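Local coordinates for aminoglycoside N(3)-acetyltransferase III (Serratia marcescens, PDB 7LAO), which catalyses acetyl transfer from acetyl-CoA to the 3-amino group of 2-deoxystreptamine antibiotics such as gentamicin, kanamycin and tobramycin, conferring resistance to them, at residues Ser53-Met58 and Gly126-Leu132; Arg150-His154 and Ala253-Val257. All coordinates share one frame; numbering follows the deposited sequence.

Contact 1. Residues Ser53-Met58 and Gly126-Leu132; sequences SAGTLM and GPLAATL
Thr56, at the start of strand 56-60 in the central mixed sheet of this Antibiotic_NAT fold, projects its side chain into a type I beta turn, Gly126 to Ala129, that leads from the neighbouring antiparallel strand 122-125 into helix 129-133. Its CB lies 4.2 Å from Leu128 CB, at the margin of contact. From there the side chain forks, and the two branches do different work. OG1, set anti to the carbonyl carbon and beside the backbone N (chi1 -67°), accepts a nearly straight hydrogen bond from Leu128 N at 3.1 Å, 165° at the hydrogen. Pro127 CD is the second neighbour of Thr56 OG1, at 3.3 Å. Leu128 holds the N-cap position, so the bond ties the strand's side chain to the backbone just where the helix begins, while Ala129 N closes the turn on Gly126 O. The other branch, Thr56 CG2, meets Leu132 CD1 tip to tip at 3.8 Å. The same Leu132 methyl, CD1, also rests 4.0 Å from SD of Met58, whose extended side chain comes off the same side of the strand two residues later; Leu23 of strand 23-28 adjoins both Thr56 and Leu132. Leu57, between Thr56 and Met58, turns its side chain to the opposite side of the sheet, against Leu47, Arg48 and Val51 of helix 40-51. Gly126, at a positive phi of 128°, passes close to the strand, and its CA makes a bent CA-H...O contact with Gly55 O, which also accepts a hydrogen bond from Arg48 NH1. The Pro127 ring lies along the loop before the strand, its CG 3.2 Å from Ala54 O and its CD 3.1 Å from Gly55 O.

Contact 2. Residues Arg150-His154 and Ala253-Val257; sequences RFVGH and AQDIV
Val152 and Gln254 cross at a slant where the C-terminal end of helix 147-153 meets the first turn of helix 253-268, their CA atoms 5.4 Å apart. CG1 of Val152, anti to its backbone N at chi1 175°, packs 3.7 Å from Gln254 CG. The glutamine chain continues extended past this methyl and carries its amide to the last turn of the other helix, where NE2 donates a weak, bent hydrogen bond to Val152 O (2.8 Å, 130° at the hydrogen). The other valine methyl, CG2, faces inward and lies 4.1 Å from Val257 CG2, the two side chains again inclined to each other. Deeper still, Phe151 brings its ring to the start of the second helix, where Ala253 CB approaches it obliquely, 3.5 Å from CE2. The contact thus grades from a polar link at the exposed glutamine to apolar packing inside. Val170 of helix 170-177 touches both Phe151 and Val152, and Tyr173 of that helix also reaches Val152. On the sheet side, Phe151 rests on Leu23 and Met25 of strand 23-28, while helices 170-177 and 253-268 also meet each other through Val170 and Ile256.

Contacts 1 and 2 follow one another along the chain, their centres 15 Å apart, and are joined through the successive helices 129-133 and 147-153. Arg150 makes the polar connection: its NE lies 2.9 Å from Thr131 O and its NH2 2.9 Å from Leu132 O, both probable hydrogen bonds. NH2 and NH1 also reach Pro135 O and Gly145 O in the intervening loop. Van der Waals packing accompanies them, with Leu132 CD2 3.6 Å from Phe151 N and Thr131 CG2 3.6 Å from His154 NE2. Leu23 of the central strand 23-28 is common to both contacts and also touches His154, giving the two a shared footing on the sheet.

Contact 1. Residues Ser53-Met58 and Gly126-Leu132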
ATOM      1  N   SER A  53       6.618   3.697  20.566  1.00 28.87           N
ATOM      2  CA  SER A  53       5.921   2.460  20.816  1.00 34.22           C
ATOM      3  C   SER A  53       4.430   2.619  20.609  1.00 35.89           C
ATOM      4  O   SER A  53       3.762   1.620  20.377  1.00 35.40           O
ATOM      5  CB  SER A  53       6.233   1.955  22.226  1.00 37.55           C
ATOM      6  OG  SER A  53       5.748   2.863  23.192  1.00 43.30           O
ATOM      7  N   ALA A  54       3.901   3.856  20.581  1.00 34.27           N
ATOM      8  CA  ALA A  54       2.467   4.045  20.365  1.00 32.64           C
ATOM      9  C   ALA A  54       2.088   4.185  18.897  1.00 24.94           C
ATOM     10  O   ALA A  54       0.888   4.106  18.560  1.00 27.35           O
ATOM     11  CB  ALA A  54       1.978   5.284  21.123  1.00 44.99           C
ATOM     12  N   GLY A  55       3.070   4.387  18.015  1.00 26.65           N
ATOM     13  CA  GLY A  55       2.806   4.518  16.597  1.00 23.57           C
ATOM     14  C   GLY A  55       2.623   3.179  15.922  1.00 25.68           C
ATOM     15  O   GLY A  55       3.008   2.108  16.433  1.00 25.72           O
ATOM     16  N   THR A  56       2.062   3.242  14.732  1.00 22.68           N
ATOM     17  CA  THR A  56       1.866   2.054  13.922  1.00 20.95           C
ATOM     18  C   THR A  56       2.463   2.283  12.538  1.00 23.91           C
ATOM     19  O   THR A  56       2.314   3.347  11.948  1.00 23.42           O
ATOM     20  CB  THR A  56       0.379   1.702  13.824  1.00 23.28           C
ATOM     21  OG1 THR A  56      -0.098   1.298  15.116  1.00 24.63           O
ATOM     22  CG2 THR A  56       0.159   0.529  12.885  1.00 21.26           C
ATOM     23  N   LEU A  57       3.206   1.309  12.034  1.00 24.97           N
ATOM     24  CA  LEU A  57       3.709   1.395  10.677  1.00 23.88           C
ATOM     25  C   LEU A  57       2.927   0.430   9.828  1.00 21.41           C
ATOM     26  O   LEU A  57       2.552  -0.651  10.289  1.00 25.03           O
ATOM     27  CB  LEU A  57       5.211   1.004  10.597  1.00 22.30           C
ATOM     28  CG  LEU A  57       6.133   1.655  11.623  1.00 23.04           C
ATOM     29  CD1 LEU A  57       7.558   1.029  11.608  1.00 25.90           C
ATOM     30  CD2 LEU A  57       6.124   3.187  11.322  1.00 23.00           C
ATOM     31  N   MET A  58       2.798   0.762   8.559  1.00 22.20           N
ATOM     32  CA  MET A  58       2.006  -0.058   7.667  1.00 20.03           C
ATOM     33  C   MET A  58       2.624  -0.094   6.287  1.00 25.87           C
ATOM     34  O   MET A  58       3.258   0.876   5.831  1.00 27.06           O
ATOM     35  CB  MET A  58       0.590   0.495   7.578  1.00 21.49           C
ATOM     36  CG  MET A  58      -0.377  -0.335   6.762  1.00 29.82           C
ATOM     37  SD  MET A  58      -2.078   0.384   6.929  1.00 30.45           S
ATOM     38  CE  MET A  58      -2.967  -0.542   5.674  1.00 29.72           C
ATOM     39  N   GLY A 126       2.433  -2.370  15.453  1.00 26.84           N
ATOM     40  CA  GLY A 126       2.097  -1.357  16.425  1.00 27.21           C
ATOM     41  C   GLY A 126       0.688  -1.574  16.972  1.00 35.86           C
ATOM     42  O   GLY A 126       0.018  -2.545  16.615  1.00 27.30           O
ATOM     43  N   PRO A 127       0.220  -0.663  17.823  1.00 31.65           N
ATOM     44  CA  PRO A 127      -1.106  -0.873  18.471  1.00 27.96           C
ATOM     45  C   PRO A 127      -2.226  -1.154  17.495  1.00 27.10           C
ATOM     46  O   PRO A 127      -3.198  -1.827  17.883  1.00 30.09           O
ATOM     47  CB  PRO A 127      -1.357   0.450  19.221  1.00 29.62           C
ATOM     48  CG  PRO A 127       0.047   1.104  19.371  1.00 29.16           C
ATOM     49  CD  PRO A 127       0.838   0.630  18.173  1.00 27.20           C
ATOM     50  N   LEU A 128      -2.199  -0.591  16.291  1.00 25.66           N
ATOM     51  CA  LEU A 128      -3.333  -0.738  15.382  1.00 25.05           C
ATOM     52  C   LEU A 128      -3.155  -1.934  14.464  1.00 25.13           C
ATOM     53  O   LEU A 128      -3.914  -2.094  13.521  1.00 25.36           O
ATOM     54  CB  LEU A 128      -3.586   0.556  14.595  1.00 23.75           C
ATOM     55  CG  LEU A 128      -4.199   1.656  15.425  1.00 28.18           C
ATOM     56  CD1 LEU A 128      -4.161   3.022  14.662  1.00 24.62           C
ATOM     57  CD2 LEU A 128      -5.692   1.283  15.779  1.00 31.07           C
ATOM     58  N   ALA A 129      -2.237  -2.861  14.781  1.00 25.98           N
ATOM     59  CA  ALA A 129      -1.865  -3.849  13.758  1.00 26.13           C
ATOM     60  C   ALA A 129      -3.040  -4.766  13.381  1.00 26.92           C
ATOM     61  O   ALA A 129      -3.254  -5.033  12.194  1.00 28.70           O
ATOM     62  CB  ALA A 129      -0.673  -4.694  14.227  1.00 27.53           C
ATOM     63  N   ALA A 130      -3.701  -5.390  14.376  1.00 28.29           N
ATOM     64  CA  ALA A 130      -4.844  -6.269  14.078  1.00 31.51           C
ATOM     65  C   ALA A 130      -6.031  -5.455  13.541  1.00 28.94           C
ATOM     66  O   ALA A 130      -6.714  -5.868  12.593  1.00 29.50           O
ATOM     67  CB  ALA A 130      -5.284  -7.034  15.321  1.00 31.60           C
ATOM     68  N   THR A 131      -6.294  -4.307  14.158  1.00 29.38           N
ATOM     69  CA  THR A 131      -7.327  -3.389  13.637  1.00 28.44           C
ATOM     70  C   THR A 131      -7.149  -3.147  12.128  1.00 36.11           C
ATOM     71  O   THR A 131      -8.106  -3.240  11.350  1.00 32.71           O
ATOM     72  CB  THR A 131      -7.272  -2.052  14.409  1.00 26.63           C
ATOM     73  OG1 THR A 131      -7.548  -2.271  15.783  1.00 30.91           O
ATOM     74  CG2 THR A 131      -8.314  -0.960  13.833  1.00 26.06           C
ATOM     75  N   LEU A 132      -5.912  -2.887  11.688  1.00 30.36           N
ATOM     76  CA  LEU A 132      -5.710  -2.586  10.279  1.00 30.73           C
ATOM     77  C   LEU A 132      -5.819  -3.832   9.406  1.00 36.58           C
ATOM     78  O   LEU A 132      -6.462  -3.773   8.332  1.00 32.45           O
ATOM     79  CB  LEU A 132      -4.365  -1.885  10.064  1.00 24.91           C
ATOM     80  CG  LEU A 132      -4.402  -0.495  10.688  1.00 24.82           C
ATOM     81  CD1 LEU A 132      -2.964   0.171  10.800  1.00 21.60           C
ATOM     82  CD2 LEU A 132      -5.337   0.387   9.879  1.00 26.99           C
TER

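Contact 2. Residues Arg150-His154 and Ala253-Val257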
ATOM      1  N   ARG A 150      -9.672   1.760   7.056  1.00 30.72           N
ATOM      2  CA  ARG A 150      -9.399   1.984   8.469  1.00 25.25           C
ATOM      3  C   ARG A 150      -8.147   2.813   8.664  1.00 21.36           C
ATOM      4  O   ARG A 150      -8.047   3.552   9.650  1.00 25.22           O
ATOM      5  CB  ARG A 150      -9.333   0.626   9.205  1.00 27.84           C
ATOM      6  CG  ARG A 150     -10.742  -0.095   9.089  1.00 28.24           C
ATOM      7  CD  ARG A 150     -10.829  -1.430   9.839  1.00 30.45           C
ATOM      8  NE  ARG A 150      -9.901  -2.420   9.262  1.00 33.35           N
ATOM      9  CZ  ARG A 150     -10.166  -3.215   8.223  1.00 32.39           C
ATOM     10  NH1 ARG A 150     -11.322  -3.184   7.592  1.00 32.42           N
ATOM     11  NH2 ARG A 150      -9.273  -4.069   7.825  1.00 29.34           N
ATOM     12  N   PHE A 151      -7.178   2.674   7.772  1.00 21.74           N
ATOM     13  CA  PHE A 151      -5.980   3.524   7.799  1.00 22.35           C
ATOM     14  C   PHE A 151      -6.380   4.997   7.682  1.00 24.06           C
ATOM     15  O   PHE A 151      -5.924   5.838   8.475  1.00 21.67           O
ATOM     16  CB  PHE A 151      -5.046   3.107   6.668  1.00 19.88           C
ATOM     17  CG  PHE A 151      -3.913   4.105   6.378  1.00 24.43           C
ATOM     18  CD1 PHE A 151      -2.781   4.205   7.216  1.00 29.03           C
ATOM     19  CD2 PHE A 151      -3.974   4.882   5.251  1.00 24.43           C
ATOM     20  CE1 PHE A 151      -1.734   5.136   6.890  1.00 24.33           C
ATOM     21  CE2 PHE A 151      -2.933   5.799   4.910  1.00 26.08           C
ATOM     22  CZ  PHE A 151      -1.847   5.934   5.729  1.00 28.47           C
ATOM     23  N   VAL A 152      -7.309   5.304   6.763  1.00 23.39           N
ATOM     24  CA  VAL A 152      -7.827   6.686   6.628  1.00 24.47           C
ATOM     25  C   VAL A 152      -8.610   7.089   7.868  1.00 28.93           C
ATOM     26  O   VAL A 152      -8.386   8.170   8.421  1.00 23.11           O
ATOM     27  CB  VAL A 152      -8.704   6.820   5.372  1.00 22.95           C
ATOM     28  CG1 VAL A 152      -9.358   8.218   5.283  1.00 29.21           C
ATOM     29  CG2 VAL A 152      -7.862   6.497   4.164  1.00 19.88           C
ATOM     30  N   GLY A 153      -9.529   6.200   8.352  1.00 21.18           N
ATOM     31  CA  GLY A 153     -10.329   6.545   9.527  1.00 25.26           C
ATOM     32  C   GLY A 153      -9.523   6.780  10.794  1.00 29.21           C
ATOM     33  O   GLY A 153      -9.948   7.524  11.683  1.00 28.58           O
ATOM     34  N   HIS A 154      -8.346   6.167  10.910  1.00 27.22           N
ATOM     35  CA  HIS A 154      -7.495   6.362  12.070  1.00 23.12           C
ATOM     36  C   HIS A 154      -6.473   7.494  11.863  1.00 23.43           C
ATOM     37  O   HIS A 154      -5.543   7.630  12.652  1.00 27.56           O
ATOM     38  CB  HIS A 154      -6.775   5.034  12.431  1.00 23.38           C
ATOM     39  CG  HIS A 154      -7.690   4.075  13.132  1.00 28.11           C
ATOM     40  ND1 HIS A 154      -7.927   4.150  14.479  1.00 34.00           N
ATOM     41  CD2 HIS A 154      -8.477   3.078  12.659  1.00 34.03           C
ATOM     42  CE1 HIS A 154      -8.815   3.225  14.821  1.00 42.74           C
ATOM     43  NE2 HIS A 154      -9.187   2.575  13.730  1.00 38.67           N
ATOM     44  N   ALA A 253      -3.507  11.414   5.211  1.00 23.14           N
ATOM     45  CA  ALA A 253      -4.291  10.517   4.362  1.00 23.19           C
ATOM     46  C   ALA A 253      -5.746  10.985   4.213  1.00 24.31           C
ATOM     47  O   ALA A 253      -6.309  10.882   3.128  1.00 28.85           O
ATOM     48  CB  ALA A 253      -4.320   9.064   4.890  1.00 26.12           C
ATOM     49  N   GLN A 254      -6.363  11.467   5.281  1.00 26.00           N
ATOM     50  CA  GLN A 254      -7.760  11.916   5.153  1.00 27.61           C
ATOM     51  C   GLN A 254      -7.872  13.045   4.131  1.00 26.83           C
ATOM     52  O   GLN A 254      -8.839  13.128   3.363  1.00 29.79           O
ATOM     53  CB  GLN A 254      -8.301  12.337   6.522  1.00 30.18           C
ATOM     54  CG  GLN A 254      -8.509  11.119   7.472  1.00 37.30           C
ATOM     55  CD  GLN A 254      -9.011  11.404   8.928  1.00 45.86           C
ATOM     56  OE1 GLN A 254      -8.830  12.481   9.496  1.00 52.28           O
ATOM     57  NE2 GLN A 254      -9.604  10.380   9.533  1.00 45.08           N
ATOM     58  N   ASP A 255      -6.890  13.929   4.128  1.00 29.34           N
ATOM     59  CA  ASP A 255      -6.953  15.129   3.296  1.00 26.77           C
ATOM     60  C   ASP A 255      -6.721  14.804   1.826  1.00 26.58           C
ATOM     61  O   ASP A 255      -7.477  15.266   0.961  1.00 27.00           O
ATOM     62  CB  ASP A 255      -5.945  16.149   3.793  1.00 29.21           C
ATOM     63  CG  ASP A 255      -6.320  17.576   3.341  1.00 33.31           C
ATOM     64  OD1 ASP A 255      -5.549  18.177   2.622  1.00 30.62           O
ATOM     65  OD2 ASP A 255      -7.411  18.045   3.655  1.00 30.93           O
ATOM     66  N   ILE A 256      -5.778  13.917   1.527  1.00 22.82           N
ATOM     67  CA  ILE A 256      -5.539  13.616   0.124  1.00 22.04           C
ATOM     68  C   ILE A 256      -6.638  12.742  -0.444  1.00 24.61           C
ATOM     69  O   ILE A 256      -6.954  12.826  -1.648  1.00 27.45           O
ATOM     70  CB  ILE A 256      -4.153  12.991  -0.080  1.00 22.46           C
ATOM     71  CG1 ILE A 256      -3.732  13.198  -1.533  1.00 27.26           C
ATOM     72  CG2 ILE A 256      -4.142  11.451   0.393  1.00 20.89           C
ATOM     73  CD1 ILE A 256      -2.272  12.874  -1.764  1.00 31.74           C
ATOM     74  N   VAL A 257      -7.266  11.907   0.395  1.00 27.96           N
ATOM     75  CA  VAL A 257      -8.403  11.138  -0.064  1.00 28.46           C
ATOM     76  C   VAL A 257      -9.581  12.075  -0.323  1.00 25.94           C
ATOM     77  O   VAL A 257     -10.284  11.951  -1.329  1.00 28.20           O
ATOM     78  CB  VAL A 257      -8.733  10.039   0.969  1.00 29.42           C
ATOM     79  CG1 VAL A 257     -10.175   9.508   0.796  1.00 29.83           C
ATOM     80  CG2 VAL A 257      -7.729   8.916   0.812  1.00 24.85           C
TER